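Local coordinates for protein scyllo-inositol 2-dehydrogenase (NADP(+)) IolW (PDB 3GDO) that catalyses the reversible NADPH-dependent reduction of scyllo-inosose to scyllo-inositol, and cannot use NADH in place of NADPH, at residues V8-Y13 with S34-S39; L68-T73 with H91-K96; N154-E159 with I231-G236. All blocks are in the same frame, centred on the assembly; numbering follows the deposited sequence.

How the contacts relate
From the N terminus, contact 1 closes first: strand 6-11 leads through helix 15-26 to strand 31-37, which pairs beside it. Contact 2 follows in series, strand 68-71 returning by way of helix 78-87 to strand 91-95. Neither nests in nor crosses the other, but both lie in one parallel sheet of the Rossmann fold, where strands 6-11 and 68-71 are neighbours; Leu-11 O lies 2.6 Å from Thr-72 OG1, probably hydrogen-bonded. Contact 3 closes last, in the C-terminal alpha/beta domain, joining loops 154-159 and 231-236. Its centre is about 35 Å from that of contact 1 and about 31 Å from that of contact 2.

Contact 1. Residues V8-Y13 with S34-S39; sequences VGILGY and SKIMTS
Strand 8-11 runs parallel to strand 34-37, their axes 4.6 Å apart at closest approach and their directions only 9° from each other. Val-8 O accepts two amides, from Ser-34 N at 2.8 Å and, by a longer bond, from Lys-35 N. The ladder then alternates: Ile-10 N donates to Lys-35 O, Ile-10 O receives Met-37 N at 2.9 Å almost head-on to the carbonyl, and Gly-12 N gives a more bent bond (140°) to Met-37 O. Gly-9 CA makes a CA-H...O contact with Lys-35 O at 3.2 Å, as Ile-36 CA does with Ile-10 O. On one face of the sheet Leu-11 CD2 reaches Met-37 CB at 3.9 Å and also meets the methyl CE, which the bend at chi3 turns back to it. Two flexible apolar chains suit this face, where Val-54 also packs on Met-37. The two strands and helix 15-26 between them form the first beta-alpha-beta unit of a Rossmann fold, and Gly-12 is the first glycine of what fits the GxGxxG dinucleotide-binding motif; its positive phi (93°) is one that a side chain would strain. On the other face, branched Ile-36 sends CG2 obliquely to Tyr-13 CD1 at 3.9 Å and CD1 to the ring's CE1. Tyr-13 passes beside Ile-36 and still places its hydroxyl on Asp-47, while Val-44 of helix 41-47 packs on both residues. Beyond the strands Thr-38 sets OG1 3.4 Å from Tyr-13 CB, the same hydroxyl being hydrogen-bonded to Arg-40 N.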
# COMPACT_ATOMS: atom_id res chain seq x y z
N VAL B 8 2.49 17.57 -39.70
CA VAL B 8 2.21 16.34 -38.96
C VAL B 8 1.36 15.38 -39.77
O VAL B 8 0.41 15.80 -40.42
CB VAL B 8 1.50 16.68 -37.63
CG1 VAL B 8 1.16 15.40 -36.81
CG2 VAL B 8 2.34 17.69 -36.84
N GLY B 9 1.70 14.10 -39.70
CA GLY B 9 0.82 13.01 -40.12
C GLY B 9 0.40 12.18 -38.91
O GLY B 9 1.26 11.74 -38.11
N ILE B 10 -0.91 11.99 -38.73
CA ILE B 10 -1.44 11.16 -37.61
C ILE B 10 -1.89 9.78 -38.07
O ILE B 10 -2.75 9.66 -38.95
CB ILE B 10 -2.59 11.84 -36.86
CG1 ILE B 10 -2.17 13.23 -36.40
CG2 ILE B 10 -3.05 10.96 -35.64
CD1 ILE B 10 -3.32 14.08 -35.86
N LEU B 11 -1.30 8.74 -37.50
CA LEU B 11 -1.70 7.40 -37.86
C LEU B 11 -2.82 6.91 -36.94
O LEU B 11 -2.60 6.68 -35.76
CB LEU B 11 -0.52 6.43 -37.81
CG LEU B 11 0.69 6.63 -38.73
CD1 LEU B 11 1.51 5.32 -38.74
CD2 LEU B 11 0.29 7.04 -40.17
N GLY B 12 -4.03 6.77 -37.50
CA GLY B 12 -5.20 6.27 -36.74
C GLY B 12 -5.98 7.42 -36.15
O GLY B 12 -5.41 8.39 -35.66
N TYR B 13 -7.30 7.34 -36.22
CA TYR B 13 -8.14 8.39 -35.71
C TYR B 13 -9.30 7.83 -34.84
O TYR B 13 -10.46 8.27 -34.93
CB TYR B 13 -8.64 9.24 -36.86
CG TYR B 13 -9.07 10.62 -36.47
CD1 TYR B 13 -8.14 11.55 -36.00
CD2 TYR B 13 -10.40 11.02 -36.58
CE1 TYR B 13 -8.54 12.84 -35.62
CE2 TYR B 13 -10.81 12.30 -36.22
CZ TYR B 13 -9.85 13.21 -35.74
OH TYR B 13 -10.21 14.49 -35.38
N SER B 34 -1.37 17.80 -41.33
CA SER B 34 -1.49 17.71 -42.80
C SER B 34 -2.24 16.48 -43.26
O SER B 34 -3.11 16.56 -44.14
CB SER B 34 -0.12 17.74 -43.49
OG SER B 34 0.50 18.99 -43.25
N LYS B 35 -1.88 15.33 -42.71
CA LYS B 35 -2.49 14.08 -43.13
C LYS B 35 -2.88 13.21 -41.92
O LYS B 35 -2.25 13.25 -40.86
CB LYS B 35 -1.54 13.33 -44.03
CG LYS B 35 -1.28 14.03 -45.38
CD LYS B 35 -0.52 13.13 -46.33
CE LYS B 35 -0.48 13.76 -47.73
NZ LYS B 35 0.46 12.94 -48.55
N ILE B 36 -3.95 12.43 -42.11
CA ILE B 36 -4.41 11.46 -41.10
C ILE B 36 -4.79 10.18 -41.82
O ILE B 36 -5.59 10.22 -42.76
CB ILE B 36 -5.59 11.98 -40.29
CG1 ILE B 36 -5.29 13.36 -39.71
CG2 ILE B 36 -6.04 10.94 -39.21
CD1 ILE B 36 -6.47 14.01 -38.99
N MET B 37 -4.17 9.07 -41.40
CA MET B 37 -4.45 7.75 -41.94
C MET B 37 -5.64 7.13 -41.18
O MET B 37 -5.50 6.77 -40.01
CB MET B 37 -3.20 6.86 -41.85
CG MET B 37 -3.28 5.60 -42.69
SD MET B 37 -2.04 4.33 -42.46
CE MET B 37 -2.23 3.88 -40.76
N THR B 38 -6.79 7.01 -41.85
CA THR B 38 -8.05 6.56 -41.21
C THR B 38 -9.15 6.35 -42.26
O THR B 38 -9.12 6.95 -43.35
CB THR B 38 -8.54 7.61 -40.13
OG1 THR B 38 -9.61 7.08 -39.34
CG2 THR B 38 -8.98 8.95 -40.79
N SER B 39 -10.14 5.51 -41.94
CA SER B 39 -11.33 5.40 -42.79
C SER B 39 -12.45 6.31 -42.29
O SER B 39 -13.57 6.32 -42.86
CB SER B 39 -11.81 3.94 -42.85
OG SER B 39 -12.21 3.52 -41.56

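Contact 2. Residues L68-T73 with H91-K96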
# COMPACT_ATOMS: atom_id res chain seq x y z
N LEU B 68 6.81 14.98 -38.85
CA LEU B 68 6.48 14.21 -37.62
C LEU B 68 5.25 13.32 -37.84
O LEU B 68 4.23 13.80 -38.35
CB LEU B 68 6.25 15.16 -36.43
CG LEU B 68 5.83 14.54 -35.07
CD1 LEU B 68 6.90 13.68 -34.48
CD2 LEU B 68 5.44 15.63 -34.10
N VAL B 69 5.39 12.04 -37.50
CA VAL B 69 4.27 11.08 -37.50
C VAL B 69 3.90 10.76 -36.03
O VAL B 69 4.79 10.46 -35.20
CB VAL B 69 4.66 9.78 -38.22
CG1 VAL B 69 3.50 8.78 -38.23
CG2 VAL B 69 5.08 10.06 -39.66
N ILE B 70 2.61 10.86 -35.71
CA ILE B 70 2.06 10.35 -34.42
C ILE B 70 1.48 8.94 -34.61
O ILE B 70 0.59 8.72 -35.42
CB ILE B 70 0.98 11.28 -33.87
CG1 ILE B 70 1.37 12.75 -34.08
CG2 ILE B 70 0.65 10.93 -32.40
CD1 ILE B 70 2.55 13.27 -33.24
N VAL B 71 2.04 7.96 -33.93
CA VAL B 71 1.55 6.61 -34.11
C VAL B 71 0.50 6.26 -33.02
O VAL B 71 0.82 6.14 -31.84
CB VAL B 71 2.67 5.59 -34.18
CG1 VAL B 71 2.10 4.20 -34.45
CG2 VAL B 71 3.65 5.97 -35.31
N THR B 72 -0.76 6.18 -33.44
CA THR B 72 -1.80 5.71 -32.54
C THR B 72 -2.45 4.38 -33.04
O THR B 72 -3.48 3.99 -32.54
CB THR B 72 -2.88 6.78 -32.32
OG1 THR B 72 -3.73 6.81 -33.46
CG2 THR B 72 -2.26 8.20 -32.03
N THR B 73 -1.87 3.69 -34.00
CA THR B 73 -2.49 2.46 -34.47
C THR B 73 -2.45 1.42 -33.34
O THR B 73 -1.67 1.59 -32.39
CB THR B 73 -1.86 1.94 -35.78
OG1 THR B 73 -0.44 1.98 -35.68
CG2 THR B 73 -2.30 2.83 -36.96
N HIS B 91 10.53 11.78 -37.96
CA HIS B 91 10.43 11.86 -36.47
C HIS B 91 9.13 11.17 -36.06
O HIS B 91 8.14 11.23 -36.81
CB HIS B 91 10.39 13.32 -35.99
CG HIS B 91 11.57 14.13 -36.41
ND1 HIS B 91 12.88 13.69 -36.28
CD2 HIS B 91 11.66 15.38 -36.94
CE1 HIS B 91 13.71 14.62 -36.73
NE2 HIS B 91 12.99 15.65 -37.15
N VAL B 92 9.12 10.51 -34.89
CA VAL B 92 7.97 9.66 -34.47
C VAL B 92 7.69 9.86 -32.97
O VAL B 92 8.63 9.84 -32.14
CB VAL B 92 8.19 8.16 -34.77
CG1 VAL B 92 7.06 7.27 -34.17
CG2 VAL B 92 8.25 7.90 -36.26
N VAL B 93 6.42 10.12 -32.68
CA VAL B 93 5.83 10.02 -31.32
C VAL B 93 4.99 8.74 -31.24
O VAL B 93 4.07 8.55 -32.04
CB VAL B 93 4.94 11.24 -30.98
CG1 VAL B 93 4.09 10.99 -29.64
CG2 VAL B 93 5.77 12.55 -30.90
N MET B 94 5.32 7.87 -30.29
CA MET B 94 4.64 6.57 -30.08
C MET B 94 3.77 6.70 -28.83
O MET B 94 4.12 7.43 -27.90
CB MET B 94 5.66 5.44 -29.79
CG MET B 94 6.87 5.27 -30.72
SD MET B 94 7.93 3.85 -30.32
CE MET B 94 6.92 2.46 -30.72
N GLU B 95 2.66 5.97 -28.78
CA GLU B 95 1.87 5.93 -27.53
C GLU B 95 2.59 5.05 -26.50
O GLU B 95 3.45 4.24 -26.87
CB GLU B 95 0.42 5.45 -27.74
CG GLU B 95 -0.62 6.58 -27.89
CD GLU B 95 -0.94 7.35 -26.59
OE1 GLU B 95 -0.28 7.12 -25.52
OE2 GLU B 95 -1.85 8.21 -26.67
N LYS B 96 2.28 5.24 -25.22
CA LYS B 96 2.64 4.25 -24.21
C LYS B 96 1.63 3.07 -24.30
O LYS B 96 0.55 3.25 -24.82
CB LYS B 96 2.66 4.84 -22.80
CG LYS B 96 1.53 5.80 -22.45
CD LYS B 96 0.14 5.14 -22.42
CE LYS B 96 0.06 4.03 -21.41
NZ LYS B 96 -1.31 3.53 -21.33
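His-91 opens the strand by packing its CB against Leu-68 CD1 at 3.8 Å, while its carbonyl O accepts Val-69 N in a nearly straight bond (174°). A polar ring suits this start of the strand: ND1 is hydrogen-bonded to Leu-118 N. Strands 68-71 and 91-95, with helix 78-87 between them, make a parallel beta-alpha-beta unit of the Rossmann fold, their directions differing by 19°. Val-92 turns to the other face, where its CG1 crosses Val-71 CG2 at 3.8 Å and Cys-85 of helix 78-87 packs on it; compact beta-branched valines suit a strand beneath a helix. Its CA also makes a CA-H...O contact with Val-69 O. Both backbone polar atoms of Val-93 are bonded: its N donates to Val-69 O at 3.0 Å, and its O takes Val-71 N at 2.8 Å, the donor lying practically on the line of the C=O bond. On its own face Val-93 CG2 meets Leu-68 CD1, and its CB meets Ile-70 CD1 at 3.9 Å, the two side chains running side by side. That methyl is brought over by the second torsion of Ile-70 (chi2 -70°), which folds CD1 back to the neighbouring strand. Tyr-305 and Tyr-306 of helix 303-315 cover this apolar face. Met-94 faces the side of Val-92, its long chain suited to packing on Thr-82. Glu-95, modelled in two conformers, is less certain; in one, OE2 meets His-21 NE2 and OE1 receives Lys-96 N in a bent 3.2 Å bond through its anti lone pair.

Contact 3. Residues N154-E159 with I231-G236; sequences NRYRPE and IVPANG
Asn-154 crosses Val-232 obliquely, its amide against the branched side chain: OD1 and CG each come 3.7 Å from Val-232 CG2, and ND2 approaches CG1. A short amide suits a place that is part apolar and part polar, since OD1 also accepts the backbone N of Gly-229. Next to Val-232, Asn-235 brings its OD1 to 3.1 Å from Asn-154 CB; the two side chains slide past each other in opposite directions, with their amide planes 24° apart. Arg-155 contributes its backbone: its O accepts Val-232 N at 3.2 Å, a bond bent to 137° with the donor tilted out of the carbonyl plane. Its CB points away from 231-236, and the long guanidinium arm can still return to the chain just before that loop, where NE donates to Ser-230 OG. The two loops continue beyond strands 146-152 and 222-228, parallel neighbours in the large mixed sheet of the C-terminal domain of this Gfo/Idh/MocA oxidoreductase. Tyr-156 brings an aromatic ring to the contact. Its CB sits 3.5 Å from Val-232 O, and chi1 (-173°), with CG anti to the backbone N, directs the ring along 231-233. Val-232 N lies at the ring edge, in plane, while Pro-233 approaches obliquely, its CG 3.6 Å from Tyr-156 CE1; a rigid proline gives the aromatic ring a compact apolar partner. The ring also lets the hydroxyl extend across the subunit interface to Lys-244 O of the second subunit, while Ile-285 of that subunit packs on the tyrosine. Further along the chain, Pro-158 places its CD over one face of the Tyr-156 ring, 3.7 Å above the plane and offset toward the rim.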
# COMPACT_ATOMS: atom_id res chain seq x y z
N ASN B 154 -6.31 2.47 -9.23
CA ASN B 154 -7.31 1.44 -9.11
C ASN B 154 -8.46 1.77 -10.01
O ASN B 154 -8.62 2.91 -10.42
CB ASN B 154 -7.85 1.39 -7.68
CG ASN B 154 -6.84 0.94 -6.69
OD1 ASN B 154 -6.19 -0.12 -6.83
ND2 ASN B 154 -6.72 1.69 -5.62
N ARG B 155 -9.33 0.80 -10.28
CA ARG B 155 -10.59 1.14 -10.91
C ARG B 155 -11.66 0.16 -10.37
O ARG B 155 -11.32 -0.85 -9.75
CB ARG B 155 -10.46 1.04 -12.43
CG ARG B 155 -10.27 -0.40 -12.90
CD ARG B 155 -9.71 -0.54 -14.34
NE ARG B 155 -9.38 -1.95 -14.53
CZ ARG B 155 -9.52 -2.63 -15.68
NH1 ARG B 155 -9.22 -3.92 -15.71
NH2 ARG B 155 -9.94 -2.01 -16.78
N TYR B 156 -12.93 0.47 -10.61
CA TYR B 156 -14.02 -0.47 -10.32
C TYR B 156 -14.63 -0.94 -11.64
O TYR B 156 -15.44 -0.26 -12.22
CB TYR B 156 -15.11 0.15 -9.43
CG TYR B 156 -16.16 -0.87 -8.98
CD1 TYR B 156 -15.82 -1.90 -8.08
CD2 TYR B 156 -17.46 -0.83 -9.48
CE1 TYR B 156 -16.75 -2.83 -7.68
CE2 TYR B 156 -18.41 -1.78 -9.07
CZ TYR B 156 -18.04 -2.75 -8.17
OH TYR B 156 -18.95 -3.69 -7.75
N ARG B 157 -14.21 -2.10 -12.11
CA ARG B 157 -14.70 -2.66 -13.36
C ARG B 157 -14.81 -4.16 -13.14
O ARG B 157 -14.02 -4.93 -13.65
CB ARG B 157 -13.79 -2.27 -14.54
CG ARG B 157 -14.08 -0.87 -15.11
CD ARG B 157 -12.93 -0.36 -15.97
NE ARG B 157 -13.23 0.90 -16.65
CZ ARG B 157 -13.03 2.11 -16.13
NH1 ARG B 157 -12.56 2.22 -14.91
NH2 ARG B 157 -13.30 3.20 -16.83
N PRO B 158 -15.80 -4.59 -12.33
CA PRO B 158 -15.94 -5.98 -11.88
C PRO B 158 -16.31 -6.95 -13.00
O PRO B 158 -16.02 -8.13 -12.92
CB PRO B 158 -17.05 -5.90 -10.84
CG PRO B 158 -17.86 -4.74 -11.24
CD PRO B 158 -16.93 -3.75 -11.84
N GLU B 159 -16.93 -6.42 -14.05
CA GLU B 159 -17.34 -7.21 -15.21
C GLU B 159 -16.24 -7.12 -16.29
O GLU B 159 -15.82 -6.01 -16.69
CB GLU B 159 -18.66 -6.63 -15.74
CG GLU B 159 -19.52 -7.60 -16.52
CD GLU B 159 -20.62 -8.17 -15.65
OE1 GLU B 159 -21.81 -7.99 -16.01
OE2 GLU B 159 -20.29 -8.77 -14.60
N ILE B 231 -11.19 -4.23 -8.88
CA ILE B 231 -12.41 -4.45 -8.10
C ILE B 231 -12.28 -3.60 -6.88
O ILE B 231 -12.17 -4.10 -5.78
CB ILE B 231 -12.61 -5.95 -7.68
CG1 ILE B 231 -12.14 -6.90 -8.80
CG2 ILE B 231 -14.10 -6.21 -7.30
CD1 ILE B 231 -12.18 -8.37 -8.47
N VAL B 232 -12.28 -2.28 -7.09
CA VAL B 232 -11.98 -1.36 -6.03
C VAL B 232 -13.06 -0.28 -6.00
O VAL B 232 -12.95 0.71 -6.71
CB VAL B 232 -10.56 -0.69 -6.17
CG1 VAL B 232 -10.35 0.36 -5.06
CG2 VAL B 232 -9.44 -1.69 -6.09
N PRO B 233 -14.12 -0.49 -5.18
CA PRO B 233 -15.23 0.49 -5.18
C PRO B 233 -14.76 1.89 -4.81
O PRO B 233 -15.17 2.85 -5.41
CB PRO B 233 -16.19 -0.09 -4.11
CG PRO B 233 -16.08 -1.55 -4.35
CD PRO B 233 -14.53 -1.76 -4.54
N ALA B 234 -13.88 2.03 -3.82
CA ALA B 234 -13.38 3.38 -3.52
C ALA B 234 -11.90 3.36 -3.35
O ALA B 234 -11.36 2.41 -2.76
CB ALA B 234 -14.05 3.96 -2.29
N ASN B 235 -11.25 4.37 -3.94
CA ASN B 235 -9.80 4.48 -3.97
C ASN B 235 -9.29 5.08 -2.67
O ASN B 235 -9.89 5.99 -2.09
CB ASN B 235 -9.33 5.36 -5.16
CG ASN B 235 -9.82 4.86 -6.53
OD1 ASN B 235 -9.75 3.67 -6.82
ND2 ASN B 235 -10.37 5.77 -7.36
N GLY B 236 -8.15 4.61 -2.23
CA GLY B 236 -7.48 5.34 -1.16
C GLY B 236 -6.70 6.46 -1.82
O GLY B 236 -6.95 6.79 -2.97